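PDB 1H21: split-Soret cytochrome c from Desulfovibrio desulfuricans, which carries two c-type hemes and an iron-sulfur centre per subunit, shares its hemes across a homodimer, and may take part in electron transfer for sulfate reduction. Local coordinates for residues P201-A204 with S205-S208; I226-C229 with T230-H233. All blocks are in the same frame, centred on the assembly; numbering follows the deposited sequence.

Interaction 1: P201-A204 with S205-S208; sequences PMQA and SVSS
Q203 O takes two hydrogen bonds from S207. The amide S207 N gives one, 3.0 Å from Q203 O with an N-H...O angle of 162°, while the hydroxyl S207 OG, also 3.0 Å from Q203 O, arrives from the opposite face of the carbonyl, 35° out of its plane. Serine suits this site because its short side chain, with OG anti to the carbonyl carbon (chi1 -57°), can bend back to the carbonyl of the preceding turn. One residue on, S208 N is 3.0 Å from A204 O, a regular i to i+4 helical bond; S208 OG has two weak candidate acceptors, A204 O and S205 O, the choice between them unsettled.

The two methyls of V206 meet different neighbours. CG2 packs against the bent Q203 side chain, 3.4 Å from Q203 OE1, and CG1 lies 3.9 Å from M202 SD, the methionine crossing the valine at about a right angle. Side-chain NE2 of Q203 hydrogen-bonds to E117 and to the backbone carbonyl of I226. M202 CG also touches S207 OG, and both Q203 and M202 touch R114 of helix 102-118.

The whole is a helix N-terminus, with Q203 at the N-cap and its carbonyl accepting the first-turn bond; helix 204-213 goes on to carry the C209, C212 and H213 ligands of heme c #1.

Interaction 2: I226-C229 with T230-H233; sequences IMDC and TPCH. With HEC (heme c), chain F.
C229 O receives two backbone amides: H233 N binds it at 3.1 Å, nearly in line with the C=O bond, while C232 N reaches C229 O only weakly, at 3.5 Å. P231, the residue before C232, has no amide hydrogen to offer, and its ring carbon CD rests 3.3 Å from D228 O. These bonds close the C229-H233 turn, which presents both cysteines and the histidine to one porphyrin.

C229 SG is joined to HEC CAB and C232 SG to HEC CAC, both thioethers 1.8 Å long. In C232 a chi1 of -55° swings SG beside the backbone N, toward its thioether carbon. H233 comes up from the same turn and its NE2 binds the heme iron at 2.0 Å; imidazole suits the place because a ring nitrogen donates to iron while ND1 stays available to another partner, the A238 carbonyl of the second subunit. H148 of that subunit supplies the other axial nitrogen.

At the turn's outer side T230 OG1 makes a weak hydrogen bond of 3.0 Å to D228 OD2. The other carboxylate oxygen, OD1, pairs with S205 OG, at a separation too short to be trusted in detail, and D143 lies near OD2, a closeness of acids that might raise a carboxylate pKa.

This is the CXXCH motif of c-type cytochromes. It sits in the loop beyond helix 204-213, with I226 leaning on helix 102-118 and T230 on S205, while F243 and K242 of the second subunit pack on T230 and H233.

How the interactions relate
Both interactions are local, each within eight consecutive residues, and they meet side by side, their centres about 10 Å apart. Q203 NE2 of interaction 1 hydrogen-bonds to I226 O of interaction 2 at 3.0 Å, and S205 OG bonds to C229 N, so the start of helix 204-213 braces the loop that carries the second heme motif. Interaction 1 is partly exposed and rests on helical backbone bonds with a modest apolar patch; interaction 2 is buried and dominated by covalent and metal bonds to heme. One begins the helix of heme c #1, the other holds heme c #2, and both touch the second subunit.

Interaction 1: P201-A204 with S205-S208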
loop_
_atom_site.group_PDB
_atom_site.type_symbol
_atom_site.label_atom_id
_atom_site.label_comp_id
_atom_site.label_asym_id
_atom_site.label_seq_id
_atom_site.Cartn_x
_atom_site.Cartn_y
_atom_site.Cartn_z
ATOM N N PRO A 201 -20.095 -9.492 2.739
ATOM C CA PRO A 201 -20.320 -9.870 1.341
ATOM C C PRO A 201 -19.654 -8.896 0.358
ATOM O O PRO A 201 -19.197 -7.806 0.746
ATOM C CB PRO A 201 -21.845 -9.834 1.234
ATOM C CG PRO A 201 -22.232 -8.758 2.236
ATOM C CD PRO A 201 -21.348 -9.067 3.396
ATOM N N MET A 202 -19.567 -9.293 -0.906
ATOM C CA MET A 202 -18.973 -8.410 -1.897
ATOM C C MET A 202 -19.811 -7.123 -1.997
ATOM O O MET A 202 -21.034 -7.144 -1.752
ATOM C CB MET A 202 -18.892 -9.107 -3.262
ATOM C CG MET A 202 -18.381 -8.220 -4.385
ATOM S SD MET A 202 -17.892 -9.106 -5.841
ATOM C CE MET A 202 -16.252 -9.664 -5.302
ATOM N N GLN A 203 -19.144 -6.015 -2.341
ATOM C CA GLN A 203 -19.811 -4.730 -2.488
ATOM C C GLN A 203 -20.767 -4.771 -3.678
ATOM O O GLN A 203 -20.512 -5.447 -4.677
ATOM C CB GLN A 203 -18.799 -3.588 -2.676
ATOM C CG GLN A 203 -17.765 -3.445 -1.587
ATOM C CD GLN A 203 -16.444 -4.050 -1.997
ATOM O OE1 GLN A 203 -16.391 -5.148 -2.514
ATOM N NE2 GLN A 203 -15.374 -3.349 -1.757
ATOM N N ALA A 204 -21.847 -4.010 -3.574
ATOM C CA ALA A 204 -22.863 -3.949 -4.614
ATOM C C ALA A 204 -22.306 -3.538 -5.956
ATOM O O ALA A 204 -22.467 -4.244 -6.950
ATOM C CB ALA A 204 -23.963 -2.989 -4.203
ATOM N N SER A 205 -21.656 -2.380 -5.982
ATOM C CA SER A 205 -21.081 -1.859 -7.220
ATOM C C SER A 205 -20.050 -2.822 -7.810
ATOM O O SER A 205 -20.085 -3.108 -9.012
ATOM C CB SER A 205 -20.464 -0.482 -6.979
ATOM O OG SER A 205 -19.375 -0.587 -6.096
ATOM N N VAL A 206 -19.178 -3.366 -6.957
ATOM C CA VAL A 206 -18.152 -4.303 -7.408
ATOM C C VAL A 206 -18.772 -5.489 -8.134
ATOM O O VAL A 206 -18.322 -5.869 -9.221
ATOM C CB VAL A 206 -17.296 -4.800 -6.243
ATOM C CG1 VAL A 206 -16.197 -5.703 -6.761
ATOM C CG2 VAL A 206 -16.706 -3.627 -5.492
ATOM N N SER A 207 -19.822 -6.048 -7.549
ATOM C CA SER A 207 -20.497 -7.174 -8.161
ATOM C C SER A 207 -21.172 -6.827 -9.474
ATOM O O SER A 207 -20.962 -7.526 -10.461
ATOM C CB SER A 207 -21.513 -7.787 -7.204
ATOM O OG SER A 207 -20.885 -8.170 -5.994
ATOM N N SER A 208 -21.938 -5.736 -9.523
ATOM C CA SER A 208 -22.645 -5.382 -10.762
ATOM C C SER A 208 -21.749 -4.869 -11.884
ATOM O O SER A 208 -21.890 -5.273 -13.032
ATOM C CB SER A 208 -23.822 -4.422 -10.495
ATOM O OG SER A 208 -23.407 -3.202 -9.917
#

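Interaction 2: I226-C229 with T230-H233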
loop_
_atom_site.group_PDB
_atom_site.type_symbol
_atom_site.label_atom_id
_atom_site.label_comp_id
_atom_site.label_asym_id
_atom_site.label_seq_id
_atom_site.Cartn_x
_atom_site.Cartn_y
_atom_site.Cartn_z
ATOM N N ILE A 226 -10.820 -4.419 -6.352
ATOM C CA ILE A 226 -12.159 -4.600 -5.835
ATOM C C ILE A 226 -12.549 -3.574 -4.787
ATOM O O ILE A 226 -13.268 -3.872 -3.836
ATOM C CB ILE A 226 -12.401 -6.034 -5.364
ATOM C CG1 ILE A 226 -11.289 -6.478 -4.420
ATOM C CG2 ILE A 226 -12.521 -6.962 -6.585
ATOM C CD1 ILE A 226 -11.392 -7.945 -4.020
ATOM N N MET A 227 -12.033 -2.361 -4.960
ATOM C CA MET A 227 -12.385 -1.264 -4.082
ATOM C C MET A 227 -13.803 -0.898 -4.532
ATOM O O MET A 227 -14.165 -1.142 -5.694
ATOM C CB MET A 227 -11.488 -0.061 -4.346
ATOM C CG MET A 227 -10.155 -0.111 -3.684
ATOM S SD MET A 227 -9.292 1.379 -4.040
ATOM C CE MET A 227 -8.815 0.990 -5.805
ATOM N N ASP A 228 -14.610 -0.345 -3.634
ATOM C CA ASP A 228 -15.948 0.043 -4.032
ATOM C C ASP A 228 -15.825 1.104 -5.119
ATOM O O ASP A 228 -15.074 2.082 -4.972
ATOM C CB ASP A 228 -16.749 0.574 -2.862
ATOM C CG ASP A 228 -18.170 0.822 -3.244
ATOM O OD1 ASP A 228 -18.790 -0.097 -3.803
ATOM O OD2 ASP A 228 -18.661 1.944 -3.067
ATOM N N CYS A 229 -16.538 0.900 -6.219
ATOM C CA CYS A 229 -16.465 1.805 -7.358
ATOM C C CYS A 229 -17.170 3.149 -7.215
ATOM O O CYS A 229 -16.822 4.104 -7.906
ATOM C CB CYS A 229 -17.005 1.095 -8.578
ATOM S SG CYS A 229 -16.615 -0.645 -8.573
ATOM N N THR A 230 -18.096 3.246 -6.269
ATOM C CA THR A 230 -18.903 4.435 -6.066
ATOM C C THR A 230 -18.228 5.818 -5.966
ATOM O O THR A 230 -18.593 6.760 -6.691
ATOM C CB THR A 230 -19.837 4.226 -4.826
ATOM O OG1 THR A 230 -20.647 3.056 -5.030
ATOM C CG2 THR A 230 -20.750 5.450 -4.599
ATOM N N PRO A 231 -17.208 5.954 -5.107
ATOM C CA PRO A 231 -16.552 7.264 -4.960
ATOM C C PRO A 231 -16.017 7.940 -6.212
ATOM O O PRO A 231 -16.185 9.151 -6.415
ATOM C CB PRO A 231 -15.418 6.970 -3.979
ATOM C CG PRO A 231 -15.952 5.798 -3.179
ATOM C CD PRO A 231 -16.578 4.940 -4.242
ATOM N N CYS A 232 -15.402 7.134 -7.065
ATOM C CA CYS A 232 -14.762 7.628 -8.266
ATOM C C CYS A 232 -15.561 7.578 -9.548
ATOM O O CYS A 232 -15.312 8.373 -10.449
ATOM C CB CYS A 232 -13.463 6.856 -8.457
ATOM S SG CYS A 232 -12.366 6.916 -7.018
ATOM N N HIS A 233 -16.514 6.658 -9.641
ATOM C CA HIS A 233 -17.264 6.500 -10.873
ATOM C C HIS A 233 -18.735 6.920 -10.794
ATOM O O HIS A 233 -19.583 6.396 -11.515
ATOM C CB HIS A 233 -17.070 5.057 -11.377
ATOM C CG HIS A 233 -15.648 4.735 -11.760
ATOM N ND1 HIS A 233 -14.959 5.362 -12.781
ATOM C CD2 HIS A 233 -14.811 3.773 -11.298
ATOM C CE1 HIS A 233 -13.766 4.771 -12.925
ATOM N NE2 HIS A 233 -13.615 3.795 -12.049
HETATM FE FE HEC F . -11.952 2.629 -11.883
HETATM C CHA HEC F . -10.295 3.433 -14.748
HETATM C CHB HEC F . -13.839 0.406 -13.520
HETATM C CHC HEC F . -12.987 1.488 -8.982
HETATM C CHD HEC F . -10.757 5.469 -10.396
HETATM N NA HEC F . -11.987 1.979 -13.705
HETATM C C1A HEC F . -11.175 2.341 -14.768
HETATM C C2A HEC F . -11.476 1.535 -15.961
HETATM C C3A HEC F . -12.486 0.729 -15.596
HETATM C C4A HEC F . -12.816 1.029 -14.230
HETATM C CMA HEC F . -13.187 -0.268 -16.514
HETATM C CAA HEC F . -10.911 1.609 -17.402
HETATM C CBA HEC F . -11.502 2.636 -18.391
HETATM C CGA HEC F . -10.934 4.032 -18.235
HETATM O O1A HEC F . -11.740 4.981 -18.153
HETATM O O2A HEC F . -9.693 4.173 -18.203
HETATM N NB HEC F . -13.166 1.241 -11.373
HETATM C C1B HEC F . -13.986 0.502 -12.168
HETATM C C2B HEC F . -14.763 -0.415 -11.436
HETATM C C3B HEC F . -14.408 -0.285 -10.109
HETATM C C4B HEC F . -13.411 0.800 -10.111
HETATM C CMB HEC F . -15.718 -1.375 -12.115
HETATM C CAB HEC F . -14.877 -0.977 -8.969
HETATM C CBB HEC F . -14.429 -2.282 -8.567
HETATM N NC HEC F . -11.854 3.276 -10.058
HETATM C C1C HEC F . -12.330 2.668 -8.943
HETATM C C2C HEC F . -12.102 3.484 -7.785
HETATM C C3C HEC F . -11.473 4.631 -8.210
HETATM C C4C HEC F . -11.333 4.491 -9.602
HETATM C CMC HEC F . -12.486 3.141 -6.334
HETATM C CAC HEC F . -11.031 5.728 -7.486
HETATM C CBC HEC F . -9.959 5.622 -6.500
HETATM N ND HEC F . -10.800 4.138 -12.443
HETATM C C1D HEC F . -10.514 5.317 -11.747
HETATM C C2D HEC F . -9.785 6.283 -12.599
HETATM C C3D HEC F . -9.536 5.646 -13.781
HETATM C C4D HEC F . -10.166 4.312 -13.686
HETATM C CMD HEC F . -9.420 7.707 -12.270
HETATM C CAD HEC F . -8.715 6.170 -14.967
HETATM C CBD HEC F . -9.545 6.752 -16.111
HETATM C CGD HEC F . -8.682 7.204 -17.262
HETATM O O1D HEC F . -8.371 6.353 -18.103
HETATM O O2D HEC F . -8.262 8.382 -17.311
#